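Local coordinates for PDZ domain protein (PDB 4L8N), which is of unknown function but combines PDZ domains at its N- and C-terminal ends with a DUF4136 domain and binds magnesium, at residues A[119-124]-A[413-418]; A[401-406]-A[419-424]. One frame throughout, in Å; residues are numbered along the deposited sequence.

Contact 1. Residues A[119-124]-A[413-418]; sequences LETTNE and YLYYFA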
loop_
_atom_site.group_PDB
_atom_site.type_symbol
_atom_site.label_atom_id
_atom_site.label_comp_id
_atom_site.label_asym_id
_atom_site.label_seq_id
_atom_site.Cartn_x
_atom_site.Cartn_y
_atom_site.Cartn_z
ATOM N N LEU A 119 31.738 -9.880 -12.874
ATOM C CA LEU A 119 30.495 -9.466 -12.195
ATOM C C LEU A 119 29.277 -9.752 -13.060
ATOM O O LEU A 119 28.189 -9.969 -12.541
ATOM C CB LEU A 119 30.501 -7.985 -11.807
ATOM C CG LEU A 119 31.239 -7.596 -10.538
ATOM C CD1 LEU A 119 30.993 -6.134 -10.212
ATOM C CD2 LEU A 119 30.802 -8.432 -9.347
ATOM N N GLU A 120 29.487 -9.755 -14.377
ATOM C CA GLU A 120 28.542 -10.055 -15.441
ATOM C C GLU A 120 27.920 -11.414 -15.258
ATOM O O GLU A 120 26.787 -11.625 -15.685
ATOM C CB GLU A 120 29.274 -10.036 -16.797
ATOM C CG GLU A 120 29.632 -8.649 -17.282
ATOM C CD GLU A 120 31.006 -8.121 -16.933
ATOM O OE1 GLU A 120 31.598 -8.555 -15.917
ATOM O OE2 GLU A 120 31.482 -7.240 -17.681
ATOM N N THR A 121 28.678 -12.355 -14.662
ATOM C CA THR A 121 28.216 -13.725 -14.478
ATOM C C THR A 121 28.013 -14.086 -13.010
ATOM O O THR A 121 27.189 -14.963 -12.733
ATOM C CB THR A 121 29.210 -14.718 -15.129
ATOM O OG1 THR A 121 30.481 -14.664 -14.473
ATOM C CG2 THR A 121 29.382 -14.491 -16.615
ATOM N N THR A 122 28.749 -13.433 -12.072
ATOM C CA THR A 122 28.728 -13.812 -10.649
ATOM C C THR A 122 28.446 -12.661 -9.718
ATOM O O THR A 122 29.363 -11.932 -9.324
ATOM C CB THR A 122 30.071 -14.457 -10.290
ATOM O OG1 THR A 122 30.395 -15.430 -11.295
ATOM C CG2 THR A 122 30.095 -15.066 -8.873
ATOM N N ASN A 123 27.185 -12.544 -9.296
ATOM C CA ASN A 123 26.771 -11.486 -8.372
ATOM C C ASN A 123 25.510 -11.850 -7.614
ATOM O O ASN A 123 24.813 -12.804 -7.964
ATOM C CB ASN A 123 26.570 -10.130 -9.104
ATOM C CG ASN A 123 25.434 -10.086 -10.099
ATOM O OD1 ASN A 123 24.252 -9.956 -9.747
ATOM N ND2 ASN A 123 25.783 -10.101 -11.371
ATOM N N GLU A 124 25.200 -11.036 -6.596
ATOM C CA GLU A 124 24.005 -11.152 -5.777
ATOM C C GLU A 124 23.312 -9.818 -5.712
ATOM O O GLU A 124 23.937 -8.801 -5.439
ATOM C CB GLU A 124 24.321 -11.642 -4.362
ATOM C CG GLU A 124 24.847 -13.058 -4.274
ATOM C CD GLU A 124 25.607 -13.265 -2.985
ATOM O OE1 GLU A 124 26.486 -12.427 -2.673
ATOM O OE2 GLU A 124 25.300 -14.245 -2.270
ATOM N N TYR A 413 41.438 -18.921 -14.232
ATOM C CA TYR A 413 40.998 -20.054 -15.061
ATOM C C TYR A 413 39.492 -20.316 -14.831
ATOM O O TYR A 413 38.797 -20.794 -15.727
ATOM C CB TYR A 413 41.849 -21.322 -14.763
ATOM C CG TYR A 413 41.420 -22.129 -13.547
ATOM C CD1 TYR A 413 40.460 -23.135 -13.653
ATOM C CD2 TYR A 413 41.988 -21.899 -12.294
ATOM C CE1 TYR A 413 40.044 -23.862 -12.535
ATOM C CE2 TYR A 413 41.581 -22.620 -11.169
ATOM C CZ TYR A 413 40.615 -23.608 -11.297
ATOM O OH TYR A 413 40.230 -24.340 -10.205
ATOM N N LEU A 414 39.001 -19.987 -13.625
ATOM C CA LEU A 414 37.601 -20.105 -13.248
ATOM C C LEU A 414 36.718 -19.305 -14.183
ATOM O O LEU A 414 35.542 -19.658 -14.345
ATOM C CB LEU A 414 37.394 -19.632 -11.799
ATOM C CG LEU A 414 38.006 -20.538 -10.714
ATOM C CD1 LEU A 414 38.187 -19.777 -9.431
ATOM C CD2 LEU A 414 37.200 -21.817 -10.510
ATOM N N TYR A 415 37.287 -18.246 -14.832
ATOM C CA TYR A 415 36.535 -17.391 -15.750
ATOM C C TYR A 415 37.145 -17.388 -17.164
ATOM O O TYR A 415 36.932 -16.449 -17.919
ATOM C CB TYR A 415 36.414 -15.967 -15.169
ATOM C CG TYR A 415 35.549 -15.907 -13.925
ATOM C CD1 TYR A 415 34.184 -16.182 -13.985
ATOM C CD2 TYR A 415 36.112 -15.676 -12.667
ATOM C CE1 TYR A 415 33.387 -16.155 -12.839
ATOM C CE2 TYR A 415 35.326 -15.660 -11.511
ATOM C CZ TYR A 415 33.959 -15.875 -11.609
ATOM O OH TYR A 415 33.151 -15.823 -10.501
ATOM N N TYR A 416 37.806 -18.488 -17.558
ATOM C CA TYR A 416 38.450 -18.607 -18.868
ATOM C C TYR A 416 37.485 -18.692 -20.053
ATOM O O TYR A 416 37.941 -18.614 -21.200
ATOM C CB TYR A 416 39.417 -19.783 -18.896
ATOM C CG TYR A 416 40.838 -19.300 -18.835
ATOM C CD1 TYR A 416 41.202 -18.246 -17.992
ATOM C CD2 TYR A 416 41.807 -19.820 -19.685
ATOM C CE1 TYR A 416 42.501 -17.745 -17.976
ATOM C CE2 TYR A 416 43.105 -19.299 -19.708
ATOM C CZ TYR A 416 43.456 -18.288 -18.822
ATOM O OH TYR A 416 44.742 -17.814 -18.788
ATOM N N PHE A 417 36.180 -18.796 -19.792
ATOM C CA PHE A 417 35.160 -18.848 -20.825
ATOM C C PHE A 417 34.791 -17.397 -21.281
ATOM O O PHE A 417 34.086 -17.221 -22.285
ATOM C CB PHE A 417 33.914 -19.619 -20.299
ATOM C CG PHE A 417 33.285 -18.997 -19.066
ATOM C CD1 PHE A 417 32.411 -17.917 -19.178
ATOM C CD2 PHE A 417 33.613 -19.452 -17.793
ATOM C CE1 PHE A 417 31.906 -17.287 -18.039
ATOM C CE2 PHE A 417 33.084 -18.835 -16.654
ATOM C CZ PHE A 417 32.237 -17.761 -16.783
ATOM N N ALA A 418 35.244 -16.374 -20.526
ATOM C CA ALA A 418 34.944 -14.960 -20.779
ATOM C C ALA A 418 36.055 -14.302 -21.607
ATOM O O ALA A 418 37.227 -14.490 -21.280
ATOM C CB ALA A 418 34.753 -14.232 -19.456
#

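Contact 2. Residues A[401-406]-A[419-424]; sequences ASQSSD and PYINPS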
loop_
_atom_site.group_PDB
_atom_site.type_symbol
_atom_site.label_atom_id
_atom_site.label_comp_id
_atom_site.label_asym_id
_atom_site.label_seq_id
_atom_site.Cartn_x
_atom_site.Cartn_y
_atom_site.Cartn_z
ATOM N N ALA A 401 45.513 -6.959 -18.619
ATOM C CA ALA A 401 45.720 -6.633 -17.209
ATOM C C ALA A 401 45.432 -7.845 -16.308
ATOM O O ALA A 401 46.234 -8.134 -15.432
ATOM C CB ALA A 401 44.845 -5.465 -16.807
ATOM N N SER A 402 44.348 -8.597 -16.578
ATOM C CA SER A 402 43.951 -9.775 -15.806
ATOM C C SER A 402 45.005 -10.879 -15.786
ATOM O O SER A 402 44.985 -11.699 -14.861
ATOM C CB SER A 402 42.651 -10.360 -16.358
ATOM O OG SER A 402 42.861 -11.207 -17.479
ATOM N N GLN A 403 45.875 -10.930 -16.816
ATOM C CA GLN A 403 46.855 -11.996 -16.981
ATOM C C GLN A 403 48.278 -11.568 -16.614
ATOM O O GLN A 403 49.225 -12.327 -16.840
ATOM C CB GLN A 403 46.794 -12.556 -18.420
ATOM C CG GLN A 403 45.441 -13.212 -18.776
ATOM C CD GLN A 403 45.032 -14.323 -17.822
ATOM O OE1 GLN A 403 45.624 -15.391 -17.794
ATOM N NE2 GLN A 403 44.033 -14.085 -16.996
ATOM N N SER A 404 48.421 -10.381 -15.989
ATOM C CA SER A 404 49.715 -9.865 -15.537
ATOM C C SER A 404 50.138 -10.616 -14.292
ATOM O O SER A 404 49.397 -10.637 -13.306
ATOM C CB SER A 404 49.639 -8.368 -15.255
ATOM O OG SER A 404 48.945 -7.671 -16.276
ATOM N N SER A 405 51.326 -11.230 -14.343
ATOM C CA SER A 405 51.928 -12.031 -13.271
ATOM C C SER A 405 51.955 -11.301 -11.924
ATOM O O SER A 405 51.875 -11.969 -10.887
ATOM C CB SER A 405 53.331 -12.475 -13.661
ATOM O OG SER A 405 53.234 -13.546 -14.587
ATOM N N ASP A 406 51.987 -9.943 -11.946
ATOM C CA ASP A 406 51.952 -9.084 -10.759
ATOM C C ASP A 406 50.632 -9.274 -9.976
ATOM O O ASP A 406 50.622 -9.117 -8.748
ATOM C CB ASP A 406 52.143 -7.596 -11.157
ATOM C CG ASP A 406 52.006 -6.564 -10.032
ATOM O OD1 ASP A 406 52.478 -6.841 -8.900
ATOM O OD2 ASP A 406 51.465 -5.465 -10.295
ATOM N N PRO A 419 35.725 -13.503 -22.662
ATOM C CA PRO A 419 36.783 -12.912 -23.506
ATOM C C PRO A 419 37.526 -11.732 -22.841
ATOM O O PRO A 419 38.610 -11.352 -23.311
ATOM C CB PRO A 419 36.010 -12.478 -24.748
ATOM C CG PRO A 419 34.673 -12.129 -24.236
ATOM C CD PRO A 419 34.390 -13.187 -23.210
ATOM N N TYR A 420 36.942 -11.149 -21.755
ATOM C CA TYR A 420 37.594 -10.108 -20.954
ATOM C C TYR A 420 38.653 -10.738 -19.970
ATOM O O TYR A 420 39.296 -10.016 -19.225
ATOM C CB TYR A 420 36.576 -9.230 -20.211
ATOM C CG TYR A 420 35.414 -9.964 -19.581
ATOM C CD1 TYR A 420 35.531 -10.546 -18.323
ATOM C CD2 TYR A 420 34.175 -10.009 -20.207
ATOM C CE1 TYR A 420 34.450 -11.167 -17.710
ATOM C CE2 TYR A 420 33.090 -10.643 -19.613
ATOM C CZ TYR A 420 33.227 -11.219 -18.360
ATOM O OH TYR A 420 32.158 -11.872 -17.773
ATOM N N ILE A 421 38.827 -12.075 -19.984
ATOM C CA ILE A 421 39.830 -12.787 -19.184
ATOM C C ILE A 421 40.716 -13.601 -20.150
ATOM O O ILE A 421 41.932 -13.458 -20.114
ATOM C CB ILE A 421 39.238 -13.686 -18.029
ATOM C CG1 ILE A 421 38.330 -12.911 -17.059
ATOM C CG2 ILE A 421 40.332 -14.442 -17.284
ATOM C CD1 ILE A 421 38.971 -11.792 -16.205
ATOM N N ASN A 422 40.092 -14.448 -20.996
ATOM C CA ASN A 422 40.772 -15.308 -21.954
ATOM C C ASN A 422 40.339 -14.975 -23.392
ATOM O O ASN A 422 39.337 -15.525 -23.888
ATOM C CB ASN A 422 40.534 -16.782 -21.637
ATOM C CG ASN A 422 41.248 -17.740 -22.561
ATOM O OD1 ASN A 422 42.332 -17.453 -23.080
ATOM N ND2 ASN A 422 40.648 -18.902 -22.797
ATOM N N PRO A 423 41.113 -14.097 -24.083
ATOM C CA PRO A 423 40.746 -13.725 -25.466
ATOM C C PRO A 423 40.866 -14.907 -26.440
ATOM O O PRO A 423 39.934 -15.106 -27.219
ATOM C CB PRO A 423 41.694 -12.577 -25.801
ATOM C CG PRO A 423 42.831 -12.734 -24.872
ATOM C CD PRO A 423 42.334 -13.396 -23.634
ATOM N N SER A 424 41.919 -15.760 -26.318
ATOM C CA SER A 424 42.107 -16.962 -27.152
ATOM C C SER A 424 40.824 -17.828 -27.184
ATOM O O SER A 424 40.090 -17.884 -26.190
ATOM C CB SER A 424 43.306 -17.779 -26.671
ATOM O OG SER A 424 43.020 -18.588 -25.542
#

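Contact 1. Residues A[119-124]-A[413-418]
Thr122 closes round the phenol end of Tyr415, a compact example of a loop meeting the residues that lead into a strand around one tyrosine hydroxyl. Around that oxygen the packing is tight. Thr122 OG1 comes to the ring edge, near its plane, and lies 2.9 Å from Tyr415 OH, while Thr122 CG2 reaches the same oxygen at 3.5 Å. With OG1 beside the backbone N (chi1 -47°) and CG2 anti to it, the two branches straddle the phenol oxygen. Thr122 OG1 also lies 3.3 Å from Thr121 OG1, which is hydrogen-bonded in turn to Ser118 OG. Tyr415 OH is hydrogen-bonded to Ala111 O of helix 107-113. The looser, partly exposed side belongs to Thr121 and Phe417. Thr121 OG1 approaches the tyrosine ring obliquely, 3.7 Å from Tyr415 CE1. The type I turn from Tyr415 to Ala418 brings the Phe417 ring to this side, and Thr121 CG2 meets its edge 4.0 Å from Phe417 CE1, a slight van der Waals touch. The chemistry therefore implies a polar meeting of hydroxyls on the buried side, where the firm bond is that of Tyr415 to the neighbouring helix, with looser van der Waals packing beside it.

Contact 2. Residues A[401-406]-A[419-424]
Ser402 and Ile421 meet where segment 401-406 packs on the loop that returns past it, their CA atoms 6.1 Å apart. The touch is apolar: Ile421 CD1 lies 4.0 Å from Ser402 CB. Ser402 OG is hydrogen-bonded instead to Ala399 O, earlier in helix 395-402, and its 3.6 Å approach to Ile421 O is too long to count as a bond. Gln403, the next residue, is instructive when followed outward. Its CB heads toward the loop; CG comes within 3.8 Å of Ile421 O, the chain then bends at chi2 (-56°), and the glutamine and isoleucine side chains cross at about a right angle. CD stays beside the same carbonyl oxygen. At the tip, NE2 rests 3.7 Å from Ile421 CG2 and donates to Ser402 OG at 3.1 Å, a nearly straight bond (166°) lying in the amide plane. NE2 also bonds to Ser412 OG, and OE1 to Tyr416 OH and His348 NE2, so the amide's rotation is well fixed. A leucine in its place would probably leave the Tyr416 and His348 groups without their shared partner and the Ser412 hydroxyl without its amide mate. Across the contact itself no hydrogen bond forms; the chemistry implies that van der Waals packing joins the isoleucine to Ser402 and Gln403, while polar bonds to surrounding residues orient the glutamine beside it.

Overall arrangement
The loop between helix 395-402 and strand 429-435 supplies one side of both contacts. Contact 1 joins it to the beginning of strand 123-135, far away in sequence; contact 2 folds it back on the helix from which it emerged. Although contact 2 lies farther out, its centre about 30 Å from the chain's centre against about 17 Å for contact 1, it is the more buried, contact 1 being buried on one side and partly exposed on the other. Contact 1 centres on a phenol oxygen among threonine hydroxyls, whereas direct packing without hydrogen bonds makes contact 2. Besides the Tyr416 side chain, two bridges interlock the pair: Asn422 ND2 probably donates to Tyr416 O, and Tyr415 O packs on Ile421 CB.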